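Local structure of AvrL567-D (Melampsora lini, 2QVT) at residues A77-F82 and T102-M107; I86-G91 and D127-A132; Y42-A47 and N137-I142. The protein is an avirulence protein of the flax rust fungus, linked to the specificity of flax disease resistance, whose biochemical function is unknown. All coordinates share one frame; numbering follows the deposited sequence.

Contact 1 (A77-F82 and T102-M107); sequences AEELHF and TVNSNM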
ATOM      1  N   ALA A  77      21.954  -2.798  -7.653  1.00 50.75           N
ATOM      2  CA  ALA A  77      22.591  -2.562  -8.947  1.00 50.81           C
ATOM      3  C   ALA A  77      21.651  -1.736  -9.852  1.00 50.05           C
ATOM      4  O   ALA A  77      21.758  -0.490  -9.915  1.00 50.73           O
ATOM      5  CB  ALA A  77      23.004  -3.930  -9.606  1.00 51.01           C
ATOM      6  N   GLU A  78      20.718  -2.422 -10.512  1.00 48.14           N
ATOM      7  CA  GLU A  78      19.709  -1.751 -11.317  1.00 45.95           C
ATOM      8  C   GLU A  78      18.508  -1.334 -10.448  1.00 43.05           C
ATOM      9  O   GLU A  78      18.228  -1.941  -9.417  1.00 41.63           O
ATOM     10  CB  GLU A  78      19.239  -2.659 -12.479  1.00 47.05           C
ATOM     11  CG  GLU A  78      20.283  -2.954 -13.595  1.00 50.84           C
ATOM     12  CD  GLU A  78      20.977  -1.707 -14.176  1.00 56.37           C
ATOM     13  OE1 GLU A  78      20.315  -0.646 -14.406  1.00 56.79           O
ATOM     14  OE2 GLU A  78      22.211  -1.811 -14.417  1.00 59.87           O
ATOM     15  N   GLU A  79      17.808  -0.292 -10.885  1.00 40.29           N
ATOM     16  CA  GLU A  79      16.590   0.129 -10.218  1.00 37.62           C
ATOM     17  C   GLU A  79      15.513  -0.967 -10.307  1.00 34.98           C
ATOM     18  O   GLU A  79      15.222  -1.455 -11.393  1.00 34.12           O
ATOM     19  CB  GLU A  79      16.082   1.434 -10.805  1.00 36.92           C
ATOM     20  CG  GLU A  79      14.871   1.917 -10.040  1.00 39.78           C
ATOM     21  CD  GLU A  79      14.468   3.333 -10.376  1.00 42.28           C
ATOM     22  OE1 GLU A  79      13.472   3.524 -11.089  1.00 45.11           O
ATOM     23  OE2 GLU A  79      15.127   4.267  -9.913  1.00 43.69           O
ATOM     24  N   LEU A  80      14.935  -1.344  -9.168  1.00 32.46           N
ATOM     25  CA  LEU A  80      13.850  -2.316  -9.157  1.00 31.02           C
ATOM     26  C   LEU A  80      12.478  -1.693  -8.883  1.00 30.33           C
ATOM     27  O   LEU A  80      12.330  -0.812  -8.011  1.00 30.37           O
ATOM     28  CB  LEU A  80      14.133  -3.437  -8.145  1.00 31.51           C
ATOM     29  CG  LEU A  80      15.393  -4.289  -8.275  1.00 31.06           C
ATOM     30  CD1 LEU A  80      15.618  -5.046  -6.948  1.00 28.97           C
ATOM     31  CD2 LEU A  80      15.284  -5.241  -9.454  1.00 31.43           C
ATOM     32  N   HIS A  81      11.491  -2.185  -9.631  1.00 29.10           N
ATOM     33  CA  HIS A  81      10.122  -1.697  -9.620  1.00 28.22           C
ATOM     34  C   HIS A  81       9.109  -2.742  -9.160  1.00 26.77           C
ATOM     35  O   HIS A  81       9.272  -3.957  -9.374  1.00 25.27           O
ATOM     36  CB  HIS A  81       9.727  -1.186 -11.015  1.00 29.60           C
ATOM     37  CG  HIS A  81      10.499   0.021 -11.430  1.00 30.82           C
ATOM     38  ND1 HIS A  81      11.717  -0.062 -12.072  1.00 33.91           N
ATOM     39  CD2 HIS A  81      10.267   1.337 -11.229  1.00 31.57           C
ATOM     40  CE1 HIS A  81      12.188   1.153 -12.274  1.00 32.25           C
ATOM     41  NE2 HIS A  81      11.333   2.021 -11.758  1.00 32.74           N
ATOM     42  N   PHE A  82       8.064  -2.243  -8.507  1.00 25.26           N
ATOM     43  CA  PHE A  82       7.081  -3.089  -7.887  1.00 25.30           C
ATOM     44  C   PHE A  82       5.792  -2.338  -8.039  1.00 25.45           C
ATOM     45  O   PHE A  82       5.738  -1.140  -7.792  1.00 26.17           O
ATOM     46  CB  PHE A  82       7.363  -3.370  -6.383  1.00 23.46           C
ATOM     47  CG  PHE A  82       8.718  -3.959  -6.121  1.00 23.66           C
ATOM     48  CD1 PHE A  82       8.868  -5.304  -5.816  1.00 22.01           C
ATOM     49  CD2 PHE A  82       9.859  -3.160  -6.186  1.00 23.89           C
ATOM     50  CE1 PHE A  82      10.167  -5.856  -5.602  1.00 22.26           C
ATOM     51  CE2 PHE A  82      11.158  -3.704  -5.961  1.00 24.05           C
ATOM     52  CZ  PHE A  82      11.302  -5.046  -5.696  1.00 19.54           C
ATOM     53  N   THR A 102       3.361   2.525  -8.528  1.00 25.36           N
ATOM     54  CA  THR A 102       4.561   1.715  -8.429  1.00 26.16           C
ATOM     55  C   THR A 102       5.450   2.328  -7.393  1.00 25.84           C
ATOM     56  O   THR A 102       5.375   3.517  -7.133  1.00 25.44           O
ATOM     57  CB  THR A 102       5.347   1.552  -9.787  1.00 25.93           C
ATOM     58  OG1 THR A 102       5.641   2.845 -10.306  1.00 30.73           O
ATOM     59  CG2 THR A 102       4.545   0.721 -10.846  1.00 26.79           C
ATOM     60  N   VAL A 103       6.272   1.480  -6.776  1.00 25.00           N
ATOM     61  CA  VAL A 103       7.297   1.953  -5.907  1.00 24.83           C
ATOM     62  C   VAL A 103       8.616   1.407  -6.470  1.00 26.23           C
ATOM     63  O   VAL A 103       8.612   0.469  -7.270  1.00 26.43           O
ATOM     64  CB  VAL A 103       7.009   1.553  -4.431  1.00 24.84           C
ATOM     65  CG1 VAL A 103       5.761   2.312  -3.916  1.00 21.75           C
ATOM     66  CG2 VAL A 103       6.832   0.063  -4.304  1.00 23.88           C
ATOM     67  N   ASN A 104       9.741   1.984  -6.076  1.00 26.24           N
ATOM     68  CA  ASN A 104      11.001   1.454  -6.566  1.00 26.63           C
ATOM     69  C   ASN A 104      12.122   1.518  -5.525  1.00 26.87           C
ATOM     70  O   ASN A 104      11.981   2.171  -4.478  1.00 26.53           O
ATOM     71  CB  ASN A 104      11.390   2.146  -7.881  1.00 26.25           C
ATOM     72  CG  ASN A 104      11.500   3.616  -7.733  1.00 25.87           C
ATOM     73  OD1 ASN A 104      12.466   4.092  -7.162  1.00 27.67           O
ATOM     74  ND2 ASN A 104      10.489   4.359  -8.212  1.00 23.23           N
ATOM     75  N   SER A 105      13.197   0.781  -5.809  1.00 27.02           N
ATOM     76  CA  SER A 105      14.398   0.754  -4.971  1.00 27.68           C
ATOM     77  C   SER A 105      15.154   2.103  -4.840  1.00 27.89           C
ATOM     78  O   SER A 105      15.998   2.243  -3.968  1.00 27.26           O
ATOM     79  CB  SER A 105      15.347  -0.368  -5.419  1.00 27.04           C
ATOM     80  OG  SER A 105      15.696  -0.214  -6.789  1.00 28.54           O
ATOM     81  N   ASN A 106      14.825   3.096  -5.676  1.00 28.80           N
ATOM     82  CA  ASN A 106      15.346   4.449  -5.407  1.00 29.64           C
ATOM     83  C   ASN A 106      14.534   5.314  -4.449  1.00 29.51           C
ATOM     84  O   ASN A 106      14.956   6.424  -4.154  1.00 29.15           O
ATOM     85  CB  ASN A 106      15.659   5.222  -6.701  1.00 30.29           C
ATOM     86  CG  ASN A 106      16.881   4.678  -7.383  1.00 30.58           C
ATOM     87  OD1 ASN A 106      17.761   4.103  -6.737  1.00 29.94           O
ATOM     88  ND2 ASN A 106      16.923   4.800  -8.693  1.00 33.51           N
ATOM     89  N   MET A 107      13.396   4.840  -3.942  1.00 28.08           N
ATOM     90  CA  MET A 107      12.639   5.633  -2.937  1.00 27.49           C
ATOM     91  C   MET A 107      13.200   5.324  -1.547  1.00 28.34           C
ATOM     92  O   MET A 107      12.460   4.948  -0.628  1.00 28.31           O
ATOM     93  CB  MET A 107      11.144   5.269  -2.981  1.00 27.11           C
ATOM     94  CG  MET A 107      10.505   5.489  -4.342  1.00 24.87           C
ATOM     95  SD  MET A 107       8.848   4.778  -4.354  1.00 25.89           S
ATOM     96  CE  MET A 107       8.098   5.765  -5.650  1.00 21.23           C
TER

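Contact 2 (I86-G91 and D127-A132); sequences IAHSIG and DFHLFA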
ATOM      1  N   ILE A  86      -3.700  -3.664  -4.285  1.00 20.96           N
ATOM      2  CA  ILE A  86      -4.614  -3.469  -3.213  1.00 20.10           C
ATOM      3  C   ILE A  86      -5.901  -4.224  -3.547  1.00 20.67           C
ATOM      4  O   ILE A  86      -6.397  -4.154  -4.673  1.00 20.39           O
ATOM      5  CB  ILE A  86      -4.901  -1.928  -2.976  1.00 21.48           C
ATOM      6  CG1 ILE A  86      -5.760  -1.727  -1.716  1.00 20.55           C
ATOM      7  CG2 ILE A  86      -5.483  -1.227  -4.296  1.00 19.99           C
ATOM      8  CD1 ILE A  86      -5.783  -0.245  -1.171  1.00 16.60           C
ATOM      9  N   ALA A  87      -6.432  -4.922  -2.544  1.00 19.44           N
ATOM     10  CA  ALA A  87      -7.722  -5.537  -2.595  1.00 19.34           C
ATOM     11  C   ALA A  87      -8.930  -4.584  -2.415  1.00 19.57           C
ATOM     12  O   ALA A  87      -8.877  -3.570  -1.695  1.00 18.48           O
ATOM     13  CB  ALA A  87      -7.769  -6.708  -1.518  1.00 18.90           C
ATOM     14  N   HIS A  88     -10.048  -4.971  -3.025  1.00 20.83           N
ATOM     15  CA  HIS A  88     -11.339  -4.332  -2.748  1.00 20.37           C
ATOM     16  C   HIS A  88     -12.179  -5.263  -1.851  1.00 21.25           C
ATOM     17  O   HIS A  88     -12.178  -6.481  -2.039  1.00 19.79           O
ATOM     18  CB  HIS A  88     -12.082  -4.065  -4.055  1.00 20.96           C
ATOM     19  CG  HIS A  88     -11.537  -2.920  -4.851  1.00 17.17           C
ATOM     20  ND1 HIS A  88     -12.274  -2.303  -5.833  1.00 19.13           N
ATOM     21  CD2 HIS A  88     -10.343  -2.283  -4.822  1.00 18.17           C
ATOM     22  CE1 HIS A  88     -11.561  -1.331  -6.385  1.00 17.04           C
ATOM     23  NE2 HIS A  88     -10.384  -1.291  -5.786  1.00 16.22           N
ATOM     24  N   SER A  89     -12.877  -4.682  -0.866  1.00 21.93           N
ATOM     25  CA  SER A  89     -13.672  -5.462   0.085  1.00 22.59           C
ATOM     26  C   SER A  89     -15.141  -5.633  -0.365  1.00 22.81           C
ATOM     27  O   SER A  89     -15.845  -6.530   0.096  1.00 22.15           O
ATOM     28  CB  SER A  89     -13.637  -4.787   1.449  1.00 21.47           C
ATOM     29  OG  SER A  89     -14.143  -3.469   1.317  1.00 23.70           O
ATOM     30  N   ILE A  90     -15.577  -4.737  -1.242  1.00 23.90           N
ATOM     31  CA  ILE A  90     -16.969  -4.631  -1.713  1.00 25.00           C
ATOM     32  C   ILE A  90     -16.935  -4.118  -3.135  1.00 26.21           C
ATOM     33  O   ILE A  90     -15.884  -3.606  -3.608  1.00 26.41           O
ATOM     34  CB  ILE A  90     -17.831  -3.682  -0.845  1.00 24.80           C
ATOM     35  CG1 ILE A  90     -17.278  -2.250  -0.849  1.00 25.52           C
ATOM     36  CG2 ILE A  90     -17.955  -4.213   0.580  1.00 26.54           C
ATOM     37  CD1 ILE A  90     -18.086  -1.294  -0.004  1.00 23.94           C
ATOM     38  N   GLY A  91     -18.078  -4.248  -3.824  1.00 27.21           N
ATOM     39  CA  GLY A  91     -18.213  -3.748  -5.191  1.00 27.30           C
ATOM     40  C   GLY A  91     -17.820  -4.840  -6.165  1.00 28.84           C
ATOM     41  O   GLY A  91     -17.706  -6.007  -5.777  1.00 27.90           O
ATOM     42  N   ASP A 127     -13.870   3.690   0.804  1.00 22.60           N
ATOM     43  CA  ASP A 127     -14.617   2.729   1.594  1.00 21.26           C
ATOM     44  C   ASP A 127     -14.504   1.320   1.004  1.00 21.15           C
ATOM     45  O   ASP A 127     -14.464   0.344   1.760  1.00 19.44           O
ATOM     46  CB  ASP A 127     -16.078   3.128   1.694  1.00 21.65           C
ATOM     47  CG  ASP A 127     -16.311   4.402   2.569  1.00 23.98           C
ATOM     48  OD1 ASP A 127     -15.397   4.795   3.333  1.00 24.52           O
ATOM     49  OD2 ASP A 127     -17.439   4.991   2.502  1.00 22.90           O
ATOM     50  N   PHE A 128     -14.426   1.220  -0.327  1.00 20.20           N
ATOM     51  CA  PHE A 128     -14.350  -0.083  -1.006  1.00 20.43           C
ATOM     52  C   PHE A 128     -12.978  -0.810  -0.884  1.00 19.70           C
ATOM     53  O   PHE A 128     -12.842  -1.946  -1.314  1.00 20.03           O
ATOM     54  CB  PHE A 128     -14.861  -0.008  -2.482  1.00 19.72           C
ATOM     55  CG  PHE A 128     -14.154   1.008  -3.332  1.00 21.24           C
ATOM     56  CD1 PHE A 128     -12.861   0.752  -3.832  1.00 20.39           C
ATOM     57  CD2 PHE A 128     -14.778   2.205  -3.653  1.00 21.74           C
ATOM     58  CE1 PHE A 128     -12.185   1.671  -4.611  1.00 20.11           C
ATOM     59  CE2 PHE A 128     -14.119   3.151  -4.468  1.00 21.77           C
ATOM     60  CZ  PHE A 128     -12.807   2.872  -4.946  1.00 21.82           C
ATOM     61  N   HIS A 129     -11.991  -0.140  -0.285  1.00 19.24           N
ATOM     62  CA  HIS A 129     -10.690  -0.724   0.097  1.00 18.41           C
ATOM     63  C   HIS A 129     -10.692  -1.221   1.540  1.00 19.66           C
ATOM     64  O   HIS A 129      -9.746  -1.888   1.955  1.00 18.59           O
ATOM     65  CB  HIS A 129      -9.612   0.348   0.090  1.00 18.23           C
ATOM     66  CG  HIS A 129      -9.323   0.939  -1.251  1.00 17.42           C
ATOM     67  ND1 HIS A 129      -9.181   2.302  -1.438  1.00 16.73           N
ATOM     68  CD2 HIS A 129      -9.086   0.359  -2.461  1.00 17.84           C
ATOM     69  CE1 HIS A 129      -8.877   2.536  -2.704  1.00 17.11           C
ATOM     70  NE2 HIS A 129      -8.806   1.374  -3.343  1.00 18.37           N
ATOM     71  N   LEU A 130     -11.732  -0.884   2.324  1.00 20.71           N
ATOM     72  CA  LEU A 130     -11.689  -1.127   3.798  1.00 21.11           C
ATOM     73  C   LEU A 130     -12.319  -2.440   4.231  1.00 21.56           C
ATOM     74  O   LEU A 130     -13.434  -2.750   3.798  1.00 22.20           O
ATOM     75  CB  LEU A 130     -12.357   0.009   4.557  1.00 20.25           C
ATOM     76  CG  LEU A 130     -11.856   1.439   4.328  1.00 21.97           C
ATOM     77  CD1 LEU A 130     -12.776   2.420   5.136  1.00 21.21           C
ATOM     78  CD2 LEU A 130     -10.403   1.540   4.719  1.00 19.89           C
ATOM     79  N   PHE A 131     -11.606  -3.184   5.090  1.00 20.78           N
ATOM     80  CA  PHE A 131     -12.117  -4.422   5.709  1.00 20.28           C
ATOM     81  C   PHE A 131     -12.337  -4.224   7.212  1.00 21.37           C
ATOM     82  O   PHE A 131     -11.445  -3.666   7.909  1.00 20.74           O
ATOM     83  CB  PHE A 131     -11.108  -5.574   5.513  1.00 19.59           C
ATOM     84  CG  PHE A 131     -10.907  -5.977   4.050  1.00 18.36           C
ATOM     85  CD1 PHE A 131     -11.624  -7.067   3.511  1.00 16.96           C
ATOM     86  CD2 PHE A 131     -10.039  -5.268   3.222  1.00 13.21           C
ATOM     87  CE1 PHE A 131     -11.437  -7.442   2.155  1.00 17.36           C
ATOM     88  CE2 PHE A 131      -9.895  -5.610   1.887  1.00 14.67           C
ATOM     89  CZ  PHE A 131     -10.573  -6.680   1.346  1.00 14.56           C
ATOM     90  N   ALA A 132     -13.506  -4.670   7.716  1.00 22.64           N
ATOM     91  CA  ALA A 132     -13.817  -4.625   9.178  1.00 23.10           C
ATOM     92  C   ALA A 132     -12.828  -5.458   9.939  1.00 24.20           C
ATOM     93  O   ALA A 132     -12.468  -6.569   9.504  1.00 23.40           O
ATOM     94  CB  ALA A 132     -15.242  -5.097   9.494  1.00 22.32           C
TER
HETATM   95  O   HOH W   1      -7.687  -2.959   0.619  1.00 13.16           O
HETATM   96  O   HOH W   2      -8.738   0.755  -6.211  1.00 23.86           O

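Contact 3 (Y42-A47 and N137-I142); sequences YRSPTA and NFPDYI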
ATOM      1  N   TYR A  42      -3.522  -1.508   8.930  1.00 21.15           N
ATOM      2  CA  TYR A  42      -4.620  -1.015   9.766  1.00 20.99           C
ATOM      3  C   TYR A  42      -4.738   0.443   9.677  1.00 21.36           C
ATOM      4  O   TYR A  42      -3.725   1.175   9.656  1.00 20.70           O
ATOM      5  CB  TYR A  42      -4.456  -1.357  11.275  1.00 21.36           C
ATOM      6  CG  TYR A  42      -4.665  -2.820  11.493  1.00 22.50           C
ATOM      7  CD1 TYR A  42      -5.982  -3.335  11.568  1.00 16.78           C
ATOM      8  CD2 TYR A  42      -3.547  -3.731  11.497  1.00 20.40           C
ATOM      9  CE1 TYR A  42      -6.188  -4.705  11.673  1.00 20.86           C
ATOM     10  CE2 TYR A  42      -3.773  -5.144  11.588  1.00 20.81           C
ATOM     11  CZ  TYR A  42      -5.109  -5.612  11.693  1.00 21.48           C
ATOM     12  OH  TYR A  42      -5.400  -6.984  11.837  1.00 22.41           O
ATOM     13  N   ARG A  43      -5.993   0.866   9.715  1.00 21.70           N
ATOM     14  CA  ARG A  43      -6.337   2.275   9.594  1.00 23.37           C
ATOM     15  C   ARG A  43      -6.200   2.981  10.912  1.00 22.45           C
ATOM     16  O   ARG A  43      -7.146   3.545  11.397  1.00 22.88           O
ATOM     17  CB  ARG A  43      -7.751   2.397   9.118  1.00 23.14           C
ATOM     18  CG  ARG A  43      -7.855   1.932   7.714  1.00 29.19           C
ATOM     19  CD  ARG A  43      -7.512   3.089   6.848  1.00 34.95           C
ATOM     20  NE  ARG A  43      -8.542   4.104   6.828  1.00 36.36           N
ATOM     21  CZ  ARG A  43      -8.443   5.165   6.058  1.00 39.71           C
ATOM     22  NH1 ARG A  43      -7.350   5.287   5.333  1.00 42.16           N
ATOM     23  NH2 ARG A  43      -9.389   6.088   6.018  1.00 39.72           N
ATOM     24  N   SER A  44      -5.018   2.920  11.487  1.00 22.31           N
ATOM     25  CA  SER A  44      -4.751   3.587  12.725  1.00 23.78           C
ATOM     26  C   SER A  44      -3.543   4.456  12.443  1.00 24.42           C
ATOM     27  O   SER A  44      -2.570   3.991  11.880  1.00 24.97           O
ATOM     28  CB  SER A  44      -4.495   2.576  13.858  1.00 23.76           C
ATOM     29  OG  SER A  44      -4.715   3.166  15.135  1.00 21.57           O
ATOM     30  N   PRO A  45      -3.600   5.738  12.810  1.00 25.73           N
ATOM     31  CA  PRO A  45      -2.476   6.565  12.350  1.00 26.43           C
ATOM     32  C   PRO A  45      -1.070   5.980  12.700  1.00 27.59           C
ATOM     33  O   PRO A  45      -0.103   6.176  11.946  1.00 29.14           O
ATOM     34  CB  PRO A  45      -2.742   7.940  13.015  1.00 27.13           C
ATOM     35  CG  PRO A  45      -4.258   7.938  13.307  1.00 25.68           C
ATOM     36  CD  PRO A  45      -4.598   6.489  13.602  1.00 25.00           C
ATOM     37  N   THR A  46      -0.909   5.205  13.761  1.00 28.02           N
ATOM     38  CA  THR A  46       0.457   4.749  14.080  1.00 27.91           C
ATOM     39  C   THR A  46       0.853   3.474  13.339  1.00 26.30           C
ATOM     40  O   THR A  46       1.978   2.984  13.472  1.00 25.66           O
ATOM     41  CB  THR A  46       0.645   4.547  15.604  1.00 28.47           C
ATOM     42  OG1 THR A  46      -0.496   3.834  16.092  1.00 29.70           O
ATOM     43  CG2 THR A  46       0.749   5.896  16.311  1.00 29.32           C
ATOM     44  N   ALA A  47      -0.060   2.934  12.546  1.00 25.83           N
ATOM     45  CA  ALA A  47       0.230   1.680  11.825  1.00 24.10           C
ATOM     46  C   ALA A  47       1.441   1.811  10.890  1.00 24.13           C
ATOM     47  O   ALA A  47       1.638   2.841  10.199  1.00 23.82           O
ATOM     48  CB  ALA A  47      -0.990   1.237  11.079  1.00 23.79           C
ATOM     49  N   ASN A 137     -14.793  -3.010  16.978  1.00 31.66           N
ATOM     50  CA  ASN A 137     -14.270  -1.771  17.555  1.00 32.15           C
ATOM     51  C   ASN A 137     -12.757  -1.519  17.367  1.00 31.95           C
ATOM     52  O   ASN A 137     -12.233  -0.466  17.749  1.00 32.65           O
ATOM     53  CB  ASN A 137     -14.713  -1.666  19.020  1.00 30.92           C
ATOM     54  CG  ASN A 137     -16.243  -1.507  19.132  1.00 32.89           C
ATOM     55  OD1 ASN A 137     -16.880  -0.898  18.225  1.00 32.02           O
ATOM     56  ND2 ASN A 137     -16.848  -2.082  20.191  1.00 26.54           N
ATOM     57  N   PHE A 138     -12.056  -2.469  16.753  1.00 30.82           N
ATOM     58  CA  PHE A 138     -10.659  -2.226  16.455  1.00 29.60           C
ATOM     59  C   PHE A 138     -10.591  -1.769  15.017  1.00 29.07           C
ATOM     60  O   PHE A 138     -11.583  -1.892  14.314  1.00 29.66           O
ATOM     61  CB  PHE A 138      -9.833  -3.439  16.833  1.00 29.38           C
ATOM     62  CG  PHE A 138      -9.613  -3.534  18.329  1.00 29.64           C
ATOM     63  CD1 PHE A 138      -8.689  -2.694  18.961  1.00 30.92           C
ATOM     64  CD2 PHE A 138     -10.369  -4.406  19.107  1.00 30.34           C
ATOM     65  CE1 PHE A 138      -8.496  -2.746  20.352  1.00 32.68           C
ATOM     66  CE2 PHE A 138     -10.175  -4.471  20.511  1.00 33.16           C
ATOM     67  CZ  PHE A 138      -9.241  -3.631  21.131  1.00 29.98           C
ATOM     68  N   PRO A 139      -9.461  -1.192  14.574  1.00 28.22           N
ATOM     69  CA  PRO A 139      -9.623  -0.486  13.309  1.00 26.45           C
ATOM     70  C   PRO A 139      -9.755  -1.399  12.075  1.00 25.70           C
ATOM     71  O   PRO A 139      -9.349  -2.560  12.111  1.00 24.59           O
ATOM     72  CB  PRO A 139      -8.379   0.392  13.215  1.00 27.41           C
ATOM     73  CG  PRO A 139      -7.533   0.121  14.468  1.00 28.67           C
ATOM     74  CD  PRO A 139      -8.090  -1.104  15.131  1.00 28.04           C
ATOM     75  N   ASP A 140     -10.404  -0.863  11.036  1.00 23.88           N
ATOM     76  CA  ASP A 140     -10.404  -1.400   9.688  1.00 22.79           C
ATOM     77  C   ASP A 140      -8.969  -1.497   9.163  1.00 21.35           C
ATOM     78  O   ASP A 140      -8.065  -0.848   9.664  1.00 20.84           O
ATOM     79  CB  ASP A 140     -11.138  -0.420   8.735  1.00 23.12           C
ATOM     80  CG  ASP A 140     -12.634  -0.208   9.079  1.00 26.08           C
ATOM     81  OD1 ASP A 140     -13.270  -0.940   9.898  1.00 27.10           O
ATOM     82  OD2 ASP A 140     -13.198   0.727   8.478  1.00 31.68           O
ATOM     83  N   TYR A 141      -8.774  -2.249   8.092  1.00 19.55           N
ATOM     84  CA  TYR A 141      -7.493  -2.269   7.423  1.00 18.42           C
ATOM     85  C   TYR A 141      -7.692  -2.339   5.918  1.00 18.75           C
ATOM     86  O   TYR A 141      -8.782  -2.692   5.442  1.00 17.95           O
ATOM     87  CB  TYR A 141      -6.675  -3.506   7.847  1.00 17.99           C
ATOM     88  CG  TYR A 141      -7.397  -4.836   7.696  1.00 19.65           C
ATOM     89  CD1 TYR A 141      -7.251  -5.592   6.536  1.00 20.26           C
ATOM     90  CD2 TYR A 141      -8.260  -5.306   8.679  1.00 19.40           C
ATOM     91  CE1 TYR A 141      -7.903  -6.792   6.389  1.00 21.36           C
ATOM     92  CE2 TYR A 141      -8.932  -6.517   8.523  1.00 20.63           C
ATOM     93  CZ  TYR A 141      -8.739  -7.255   7.375  1.00 20.26           C
ATOM     94  OH  TYR A 141      -9.369  -8.469   7.162  1.00 20.39           O
ATOM     95  N   ILE A 142      -6.605  -2.067   5.185  1.00 17.93           N
ATOM     96  CA  ILE A 142      -6.572  -2.306   3.740  1.00 18.03           C
ATOM     97  C   ILE A 142      -5.643  -3.514   3.500  1.00 18.50           C
ATOM     98  O   ILE A 142      -4.917  -3.925   4.395  1.00 17.84           O
ATOM     99  CB  ILE A 142      -6.106  -1.040   2.969  1.00 18.15           C
ATOM    100  CG1 ILE A 142      -4.658  -0.676   3.336  1.00 17.21           C
ATOM    101  CG2 ILE A 142      -7.006   0.154   3.305  1.00 16.38           C
ATOM    102  CD1 ILE A 142      -4.098   0.450   2.451  1.00 16.74           C
TER
HETATM  103  O   HOH W   3     -11.425   3.273   8.402  1.00 31.75           O

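Contact 1 (A77-F82 and T102-M107)
F82 and V103 form a hydrogen-bonded antiparallel pair at the open end of a beta hairpin, where strand 81-86 begins and strand 98-104 finishes. V103 N donates to F82 O at 2.9 Å, and F82 N returns a bond to V103 O at 3.0 Å. This is the tight, buried side of the contact: F82 CB rests 4.0 Å from V103 CG2, the F82 ring turns its edge to V103 O, and both side chains reach L146 of strand 141-148. The face carrying H81 and N104, both partly exposed, is looser. There the two side chains lie side by side and point the same way, the imidazole CD2 of H81 3.6 Å from N104 CB. The E79 carboxylate is modelled nearly parallel to the N104 amide, but its placement is doubtful because OE2 runs too close to N106. Beyond the last bridge the strands give way to loop, and S105, in the type I turn N104-M107, takes over the pairing. S105 N donates to L80 O, while S105 OG, swung between its backbone N and carbonyl carbon (chi1 57°), receives L80 N at 2.7 Å in a nearly straight bond of 176°.

Contact 2 (I86-G91 and D127-A132)
S89 grips the facing loop with two hydrogen bonds, one from its backbone and one from its hydroxyl. S89 N donates to F128 O at 2.8 Å, and S89 OG donates to L130 O at 2.7 Å. The hydroxyl arrives from above the L130 carbonyl plane, 47° out of it. Two waters extend this polar link. Water 1 donates to both A87 O and H129 O, joining the two backbones; water 2 lies between H88 NE2 and H129 NE2, in the plane of each imidazole. The other imidazole nitrogen of H129, ND1, is bonded to Q126 N, which together with water 2 fixes the rotation of the ring.

Outside the polar centre the packing is largely aromatic. S89 CB sits squarely over the F131 ring, 3.5 Å from its centroid, and A87 CB touches the edge of the same ring at CZ. F131 also meets the ring of Y141 and makes a cation-pi contact with K143. H129 is clasped on both faces: I86 CD1 lies 3.5 Å above one and F128 CE1 covers the other. H88 runs alongside F128, its CE1 3.5 Å from F128 CD1, with the ring planes inclined at 47°. Furthest out, the I90 side chain crosses that of F128 at about a right angle, CG1 3.7 Å from F128 CB. H88, F128 and H129 thus form an aromatic cluster that joins a 3-10 turn, residues 127-129, to the loop leaving strand 81-86 at one end of a beta sandwich.

Contact 3 (Y42-A47 and N137-I142)
Y42 and Y141 bring their CA atoms to within 3.9 Å of each other, closer than the H81-N104 pair of the same sheet, which is likewise antiparallel and non-hydrogen-bonded. Their side chains leave the sheet on the same face and run alongside one another. The edge of the Y141 ring is turned toward the face of Y42 in an offset edge-to-face pair, with centroids 5.5 Å apart and planes at 65°. Y141 CB lies over the Y42 face in a CH-pi contact, 4.2 Å from the ring centroid, and a chi1 of 53° swings the Y141 ring round to lie beside that of Y42. At the rim of the Y42 ring, in its plane, P139 O comes to 3.5 Å from CD1; that carbonyl also accepts a hydrogen bond from N133 ND2.

The pair marks the point where the short edge strand 39-42 lets go of strand 141-148 in the four-stranded antiparallel sheet. Pairing stops here, where R43 is the centre of an inverse gamma turn, closed by a weak bond from S44 N to Y42 O; W59 NE1 also donates to Y42 O. One backbone bond secures the departure: R43 N donates to D140 O at 2.7 Å and 167°, and CB and CG of R43 also lie against that oxygen. Bent at chi2 and chi3, the arginine carries its guanidinium away to M64 O, which NH1 reaches. It makes no direct salt bridge with D140, since NE and OD2 are 6.0 Å apart; water 3 spans the gap, donating to D140 OD2 at 3.1 Å and accepting a weak bond from R43 NE. Past the gamma turn, S44 CB touches P139 CG at 4.0 Å before the type I turn S44-A47 directs the chain to strand 48-51 of the second sheet.

In the fold
Contacts 1 and 3 belong to opposite ends of the four-stranded antiparallel sheet, ordered 39-42, 141-148, 81-86, 98-104; their centres are about 27 Å apart. Contact 1 joins the last two strands, and contact 3 the first two. Contact 2 gathers the loops beyond the end of the sheet where contact 3 lies, with centres about 13 Å apart. These two touch directly, F131 N lying 2.9 Å from Y141 O, probably in a hydrogen bond. Along the chain the 42-47 and 137-142 segments enclose both other contacts, whose own segments alternate. Contacts 2 and 3 thus join residues distant in sequence at one end of a compact domain without alpha helix, while contact 1 pairs the open end of a hairpin at the other.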